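Local coordinates for peroxisomal fatty acid beta-oxidation multifunctional protein MFP2 (Arabidopsis thaliana, PDB 2WTB) that carries out the hydration and NAD-dependent dehydrogenation steps of peroxisomal fatty acid beta-oxidation, hydrating long-chain enoyl-CoAs and oxidising 3-hydroxyacyl-CoAs of varied chain length, at residues R524-F529 with M533-L538; M662-P665 with G670-F673. All coordinates share one frame; numbering follows the deposited sequence.

How the contacts relate
Followed from the N terminus, the chain first makes contact 1: from the later part of helix 519-529 it turns through three residues, and 533-538 comes back against that helix as helix 535-542 starts. That loop is closed well before contact 2 opens: the end of helix 651-662 runs into 662-665, four residues intervene, and 670-673 begins helix 671-678. The two are therefore in series, neither enclosing nor crossing the other. In space their centres lie about 14 Å apart and they touch, Phe529 of contact 1 packing its ring on Phe664 and its carbonyl on Pro665. Both draw on helices 498-514 and 624-644, so two helix-to-helix turns far apart in sequence share one buried region.

Contact 1: R524-F529 with M533-L538; sequences RAISKF and MGPFRL
Ile526 lays the end of its side chain against the pyrrolidine ring of Pro535, its CD1 3.5 Å from Pro535 CG and 3.7 Å from Pro535 CD. CG1 stands anti to the carbonyl carbon (chi1 -64°), and an extended chi2 of 176° carries CD1 out to the proline. The two side chains meet at a slant, and Ile526 CB backs the overlap at 4.1 Å from Pro535 CD. Tyr505 of helix 498-514 touches both residues, so the pair is packed from a third helix as well.

One residue on, the hydroxyl of Ser527 comes up beside the Met533-Gly534 peptide. Its OG lies 3.1 Å from Met533 C and also 3.1 Å from Gly534 N, but the angle to that N-H is too poor for a hydrogen bond; the hydroxyl is bonded instead to Asp523 O, one turn back in its own helix. The backbones come nearest here, with 5.0 Å between Ser527 CA and Met533 CA. Gly534 is the N-cap of helix 535-542, and its carbonyl takes the amide of Leu538 (N to O 2.6 Å). The side chain of Asp523 receives the amides of Phe536 and Arg537, meeting N-H groups in the first turn of that helix.

This is a tight corner between two successive helices, 519-529 and 535-542, within the C-terminal domain of the dehydrogenase part. Across it, apolar packing of Ile526 on Pro535 is joined by the close but unbonded approach of the serine hydroxyl; a polar tie is made by Asp523, whose negative charge probably also suits the positive end of the helix dipole.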
ATOM      1  N   ARG A 524     -24.661   0.953   1.852  1.00 89.32           N
ATOM      2  CA  ARG A 524     -24.321   1.743   3.030  1.00 90.12           C
ATOM      3  C   ARG A 524     -23.661   0.886   4.107  1.00 91.45           C
ATOM      4  O   ARG A 524     -22.706   1.314   4.757  1.00 86.89           O
ATOM      5  CB  ARG A 524     -25.566   2.433   3.593  1.00 89.62           C
ATOM      6  N   ALA A 525     -24.172  -0.326   4.291  1.00 74.36           N
ATOM      7  CA  ALA A 525     -23.633  -1.229   5.297  1.00 84.31           C
ATOM      8  C   ALA A 525     -22.196  -1.607   4.967  1.00 81.21           C
ATOM      9  O   ALA A 525     -21.356  -1.747   5.857  1.00 71.01           O
ATOM     10  CB  ALA A 525     -24.494  -2.475   5.404  1.00 83.60           C
ATOM     11  N   ILE A 526     -21.923  -1.760   3.676  1.00 92.03           N
ATOM     12  CA  ILE A 526     -20.633  -2.251   3.208  1.00 90.66           C
ATOM     13  C   ILE A 526     -19.627  -1.125   2.964  1.00 88.89           C
ATOM     14  O   ILE A 526     -18.419  -1.321   3.106  1.00 83.27           O
ATOM     15  CB  ILE A 526     -20.801  -3.115   1.942  1.00 80.92           C
ATOM     16  CG1 ILE A 526     -21.611  -4.370   2.275  1.00 76.07           C
ATOM     17  CG2 ILE A 526     -19.449  -3.488   1.361  1.00 81.18           C
ATOM     18  CD1 ILE A 526     -21.926  -5.241   1.081  1.00 76.35           C
ATOM     19  N   SER A 527     -20.124   0.055   2.605  1.00 88.22           N
ATOM     20  CA  SER A 527     -19.259   1.217   2.432  1.00 86.99           C
ATOM     21  C   SER A 527     -18.746   1.690   3.783  1.00 85.64           C
ATOM     22  O   SER A 527     -17.698   2.331   3.874  1.00 89.69           O
ATOM     23  CB  SER A 527     -20.003   2.350   1.724  1.00 95.64           C
ATOM     24  OG  SER A 527     -20.262   2.025   0.369  1.00103.37           O
ATOM     25  N   LYS A 528     -19.496   1.368   4.831  1.00 89.60           N
ATOM     26  CA  LYS A 528     -19.110   1.721   6.190  1.00 97.35           C
ATOM     27  C   LYS A 528     -18.213   0.635   6.757  1.00 88.17           C
ATOM     28  O   LYS A 528     -17.389   0.888   7.634  1.00 91.48           O
ATOM     29  CB  LYS A 528     -20.347   1.905   7.072  1.00107.52           C
ATOM     30  CG  LYS A 528     -20.036   2.345   8.495  1.00108.84           C
ATOM     31  CD  LYS A 528     -21.292   2.801   9.222  1.00109.58           C
ATOM     32  CE  LYS A 528     -22.320   1.686   9.307  1.00110.30           C
ATOM     33  NZ  LYS A 528     -23.560   2.128  10.003  1.00111.15           N
ATOM     34  N   PHE A 529     -18.382  -0.579   6.244  1.00 91.21           N
ATOM     35  CA  PHE A 529     -17.559  -1.711   6.654  1.00 89.76           C
ATOM     36  C   PHE A 529     -16.082  -1.431   6.404  1.00 78.88           C
ATOM     37  O   PHE A 529     -15.219  -1.940   7.114  1.00 64.48           O
ATOM     38  CB  PHE A 529     -17.990  -2.979   5.914  1.00 84.65           C
ATOM     39  CG  PHE A 529     -17.087  -4.156   6.144  1.00 82.84           C
ATOM     40  CD1 PHE A 529     -16.938  -4.698   7.409  1.00 81.69           C
ATOM     41  CD2 PHE A 529     -16.392  -4.729   5.090  1.00 89.14           C
ATOM     42  CE1 PHE A 529     -16.107  -5.786   7.620  1.00 81.78           C
ATOM     43  CE2 PHE A 529     -15.562  -5.817   5.294  1.00 60.19           C
ATOM     44  CZ  PHE A 529     -15.419  -6.344   6.559  1.00 76.70           C
ATOM     45  N   MET A 533     -16.747   1.730  -1.531  1.00 90.32           N
ATOM     46  CA  MET A 533     -17.931   1.751  -2.370  1.00 86.21           C
ATOM     47  C   MET A 533     -18.853   0.597  -1.998  1.00 95.48           C
ATOM     48  O   MET A 533     -18.445  -0.339  -1.313  1.00104.24           O
ATOM     49  CB  MET A 533     -17.501   1.619  -3.831  1.00 84.09           C
ATOM     50  CG  MET A 533     -18.288   2.461  -4.801  1.00 84.08           C
ATOM     51  SD  MET A 533     -17.402   2.691  -6.353  1.00 97.50           S
ATOM     52  CE  MET A 533     -18.413   3.957  -7.117  1.00285.71           C
ATOM     53  N   GLY A 534     -20.101   0.668  -2.447  1.00 91.82           N
ATOM     54  CA  GLY A 534     -21.037  -0.419  -2.237  1.00 81.78           C
ATOM     55  C   GLY A 534     -21.044  -1.333  -3.444  1.00 80.42           C
ATOM     56  O   GLY A 534     -20.634  -0.925  -4.527  1.00 75.88           O
ATOM     57  N   PRO A 535     -21.508  -2.578  -3.264  1.00 84.33           N
ATOM     58  CA  PRO A 535     -21.563  -3.556  -4.355  1.00 83.43           C
ATOM     59  C   PRO A 535     -22.215  -2.980  -5.608  1.00 84.01           C
ATOM     60  O   PRO A 535     -21.631  -3.040  -6.690  1.00 79.31           O
ATOM     61  CB  PRO A 535     -22.436  -4.669  -3.775  1.00 92.57           C
ATOM     62  CG  PRO A 535     -22.213  -4.588  -2.310  1.00 96.42           C
ATOM     63  CD  PRO A 535     -22.014  -3.130  -1.996  1.00 91.97           C
ATOM     64  N   PHE A 536     -23.413  -2.427  -5.457  1.00 89.88           N
ATOM     65  CA  PHE A 536     -24.140  -1.859  -6.585  1.00 95.81           C
ATOM     66  C   PHE A 536     -23.527  -0.532  -7.019  1.00100.26           C
ATOM     67  O   PHE A 536     -23.364  -0.269  -8.210  1.00 94.02           O
ATOM     68  CB  PHE A 536     -25.618  -1.681  -6.228  1.00 90.80           C
ATOM     69  CG  PHE A 536     -26.262  -2.932  -5.703  1.00 92.96           C
ATOM     70  CD1 PHE A 536     -26.336  -3.169  -4.340  1.00 92.81           C
ATOM     71  CD2 PHE A 536     -26.777  -3.879  -6.573  1.00 92.37           C
ATOM     72  CE1 PHE A 536     -26.921  -4.324  -3.855  1.00 94.30           C
ATOM     73  CE2 PHE A 536     -27.361  -5.035  -6.093  1.00 90.87           C
ATOM     74  CZ  PHE A 536     -27.432  -5.257  -4.732  1.00 93.89           C
ATOM     75  N   ARG A 537     -23.184   0.296  -6.039  1.00108.12           N
ATOM     76  CA  ARG A 537     -22.550   1.581  -6.298  1.00113.90           C
ATOM     77  C   ARG A 537     -21.281   1.402  -7.127  1.00113.94           C
ATOM     78  O   ARG A 537     -21.013   2.173  -8.048  1.00111.04           O
ATOM     79  CB  ARG A 537     -22.241   2.285  -4.975  1.00118.78           C
ATOM     80  CG  ARG A 537     -21.343   3.502  -5.084  1.00117.93           C
ATOM     81  CD  ARG A 537     -21.853   4.505  -6.098  1.00115.80           C
ATOM     82  NE  ARG A 537     -21.250   5.818  -5.890  1.00112.71           N
ATOM     83  CZ  ARG A 537     -21.124   6.742  -6.836  1.00108.30           C
ATOM     84  NH1 ARG A 537     -21.550   6.493  -8.066  1.00102.86           N
ATOM     85  NH2 ARG A 537     -20.564   7.909  -6.551  1.00108.63           N
ATOM     86  N   LEU A 538     -20.508   0.373  -6.795  1.00114.19           N
ATOM     87  CA  LEU A 538     -19.292   0.045  -7.531  1.00104.53           C
ATOM     88  C   LEU A 538     -19.630  -0.596  -8.872  1.00 97.67           C
ATOM     89  O   LEU A 538     -18.904  -0.434  -9.852  1.00 90.85           O
ATOM     90  CB  LEU A 538     -18.403  -0.886  -6.698  1.00 99.66           C
ATOM     91  CG  LEU A 538     -17.186  -1.536  -7.364  1.00 85.49           C
ATOM     92  CD1 LEU A 538     -16.056  -1.723  -6.359  1.00 75.78           C
ATOM     93  CD2 LEU A 538     -17.558  -2.860  -8.020  1.00 75.49           C
TER

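Contact 2: M662-P665 with G670-F673; sequences MGFP and GIMF
The backbones stay apart, with Phe664 CA and Gly670 CA, the nearest pair, 6.5 Å from each other: the chain leaves helix 651-662 through Gly663, whose phi is positive, and returns at Gly670, the N-cap of helix 671-678. This turn between two helices lies in the C-terminal region that carries the dehydrogenase activity. The Phe664 ring spans the gap. With CG anti to the backbone N (chi1 -173°), the ring reaches out to the start of the second helix, where Phe664 CE2 comes 3.5 Å from Gly670 C and Phe664 CD2 3.8 Å from Gly670 CA. The amide nitrogen of Ile671 lies over one face, displaced toward the rim, 3.8 Å from Phe664 CE2. On the opposite face sits CD of Pro665, the next residue, also toward the rim and 3.2 Å above the ring plane. The phenyl group is thus held between its own proline and the incoming helix start.

Ile671 adds a looser apolar touch, its CG1 4.3 Å from Phe664 CE1, while its side chain also meets Val635, Val636 and Ala639 of helix 624-644 and Met501 of helix 498-514. Gly670 has backbone angles (phi 130°, psi 164°) at which a CB would press on the preceding carbonyl oxygen, so a glycine suits this turn. Replacing Phe664 by an alanine would probably open a gap between Pro665 and the Gly670-Ile671 peptide and leave Ile671 CG1 without the ring it touches.

Met672 N and Phe673 N are both hydrogen-bonded to OD1 of Asp655, in helix 651-662, so the acidic side chain serves the first turn of the new helix. The two segments themselves meet by van der Waals packing of a ring on a peptide and an aliphatic branch, probably largely dispersive, which makes their fit a matter of shape more than of directed polar bonds.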
ATOM      1  N   MET A 662      -9.448  -4.475  -4.658  1.00 85.84           N
ATOM      2  CA  MET A 662     -10.859  -4.227  -4.383  1.00 87.30           C
ATOM      3  C   MET A 662     -11.066  -3.383  -3.128  1.00 83.72           C
ATOM      4  O   MET A 662     -12.124  -3.437  -2.500  1.00 79.92           O
ATOM      5  CB  MET A 662     -11.619  -5.549  -4.270  1.00 85.35           C
ATOM      6  CG  MET A 662     -11.776  -6.282  -5.591  1.00 80.03           C
ATOM      7  SD  MET A 662     -13.008  -5.515  -6.663  1.00123.74           S
ATOM      8  CE  MET A 662     -12.961  -6.619  -8.073  1.00115.16           C
ATOM      9  N   GLY A 663     -10.046  -2.611  -2.768  1.00 78.96           N
ATOM     10  CA  GLY A 663     -10.134  -1.678  -1.660  1.00 77.59           C
ATOM     11  C   GLY A 663     -10.637  -2.259  -0.351  1.00 85.06           C
ATOM     12  O   GLY A 663     -11.287  -1.564   0.428  1.00 91.71           O
ATOM     13  N   PHE A 664     -10.344  -3.532  -0.104  1.00 76.64           N
ATOM     14  CA  PHE A 664     -10.711  -4.154   1.163  1.00 62.56           C
ATOM     15  C   PHE A 664      -9.957  -3.472   2.303  1.00 73.69           C
ATOM     16  O   PHE A 664      -8.762  -3.204   2.185  1.00 80.50           O
ATOM     17  CB  PHE A 664     -10.409  -5.652   1.140  1.00 57.43           C
ATOM     18  CG  PHE A 664     -10.918  -6.391   2.343  1.00 68.18           C
ATOM     19  CD1 PHE A 664     -12.163  -7.002   2.322  1.00 73.75           C
ATOM     20  CD2 PHE A 664     -10.156  -6.476   3.495  1.00 69.61           C
ATOM     21  CE1 PHE A 664     -12.638  -7.681   3.427  1.00 62.13           C
ATOM     22  CE2 PHE A 664     -10.626  -7.154   4.604  1.00 73.27           C
ATOM     23  CZ  PHE A 664     -11.868  -7.757   4.570  1.00 67.83           C
ATOM     24  N   PRO A 665     -10.662  -3.191   3.410  1.00 79.31           N
ATOM     25  CA  PRO A 665     -10.152  -2.447   4.570  1.00 81.06           C
ATOM     26  C   PRO A 665      -8.808  -2.964   5.071  1.00 78.62           C
ATOM     27  O   PRO A 665      -8.743  -4.074   5.600  1.00 82.93           O
ATOM     28  CB  PRO A 665     -11.223  -2.689   5.637  1.00 82.23           C
ATOM     29  CG  PRO A 665     -12.463  -2.942   4.871  1.00 82.44           C
ATOM     30  CD  PRO A 665     -12.050  -3.644   3.613  1.00 78.07           C
ATOM     31  N   GLY A 670      -6.978  -8.005   5.589  1.00 63.81           N
ATOM     32  CA  GLY A 670      -7.172  -8.639   4.299  1.00 64.62           C
ATOM     33  C   GLY A 670      -8.238  -9.711   4.381  1.00 64.94           C
ATOM     34  O   GLY A 670      -8.584 -10.161   5.470  1.00 58.79           O
ATOM     35  N   ILE A 671      -8.752 -10.132   3.231  1.00 71.69           N
ATOM     36  CA  ILE A 671      -9.871 -11.068   3.187  1.00 66.20           C
ATOM     37  C   ILE A 671      -9.599 -12.339   3.997  1.00 61.24           C
ATOM     38  O   ILE A 671     -10.503 -12.883   4.626  1.00 64.49           O
ATOM     39  CB  ILE A 671     -10.239 -11.441   1.734  1.00 77.05           C
ATOM     40  CG1 ILE A 671     -11.754 -11.402   1.527  1.00 90.87           C
ATOM     41  CG2 ILE A 671      -9.672 -12.802   1.366  1.00 84.95           C
ATOM     42  CD1 ILE A 671     -12.482 -12.573   2.133  1.00 96.20           C
ATOM     43  N   MET A 672      -8.352 -12.803   3.991  1.00 63.63           N
ATOM     44  CA  MET A 672      -8.000 -14.030   4.701  1.00 68.62           C
ATOM     45  C   MET A 672      -7.655 -13.758   6.161  1.00 71.17           C
ATOM     46  O   MET A 672      -8.093 -14.484   7.052  1.00 73.23           O
ATOM     47  CB  MET A 672      -6.846 -14.756   4.004  1.00 72.39           C
ATOM     48  CG  MET A 672      -7.183 -15.270   2.612  1.00 74.02           C
ATOM     49  SD  MET A 672      -8.327 -16.666   2.611  1.00 68.21           S
ATOM     50  CE  MET A 672      -7.314 -17.931   3.373  1.00 71.47           C
ATOM     51  N   PHE A 673      -6.872 -12.713   6.403  1.00 55.22           N
ATOM     52  CA  PHE A 673      -6.548 -12.307   7.768  1.00 61.15           C
ATOM     53  C   PHE A 673      -7.823 -12.006   8.554  1.00 72.91           C
ATOM     54  O   PHE A 673      -7.910 -12.291   9.749  1.00 81.99           O
ATOM     55  CB  PHE A 673      -5.631 -11.083   7.761  1.00 57.52           C
ATOM     56  CG  PHE A 673      -5.233 -10.614   9.133  1.00 66.90           C
ATOM     57  CD1 PHE A 673      -4.021 -10.990   9.683  1.00 65.93           C
ATOM     58  CD2 PHE A 673      -6.070  -9.789   9.870  1.00 70.25           C
ATOM     59  CE1 PHE A 673      -3.650 -10.556  10.944  1.00 70.54           C
ATOM     60  CE2 PHE A 673      -5.704  -9.355  11.133  1.00 72.62           C
ATOM     61  CZ  PHE A 673      -4.494  -9.736  11.669  1.00 64.74           C
TER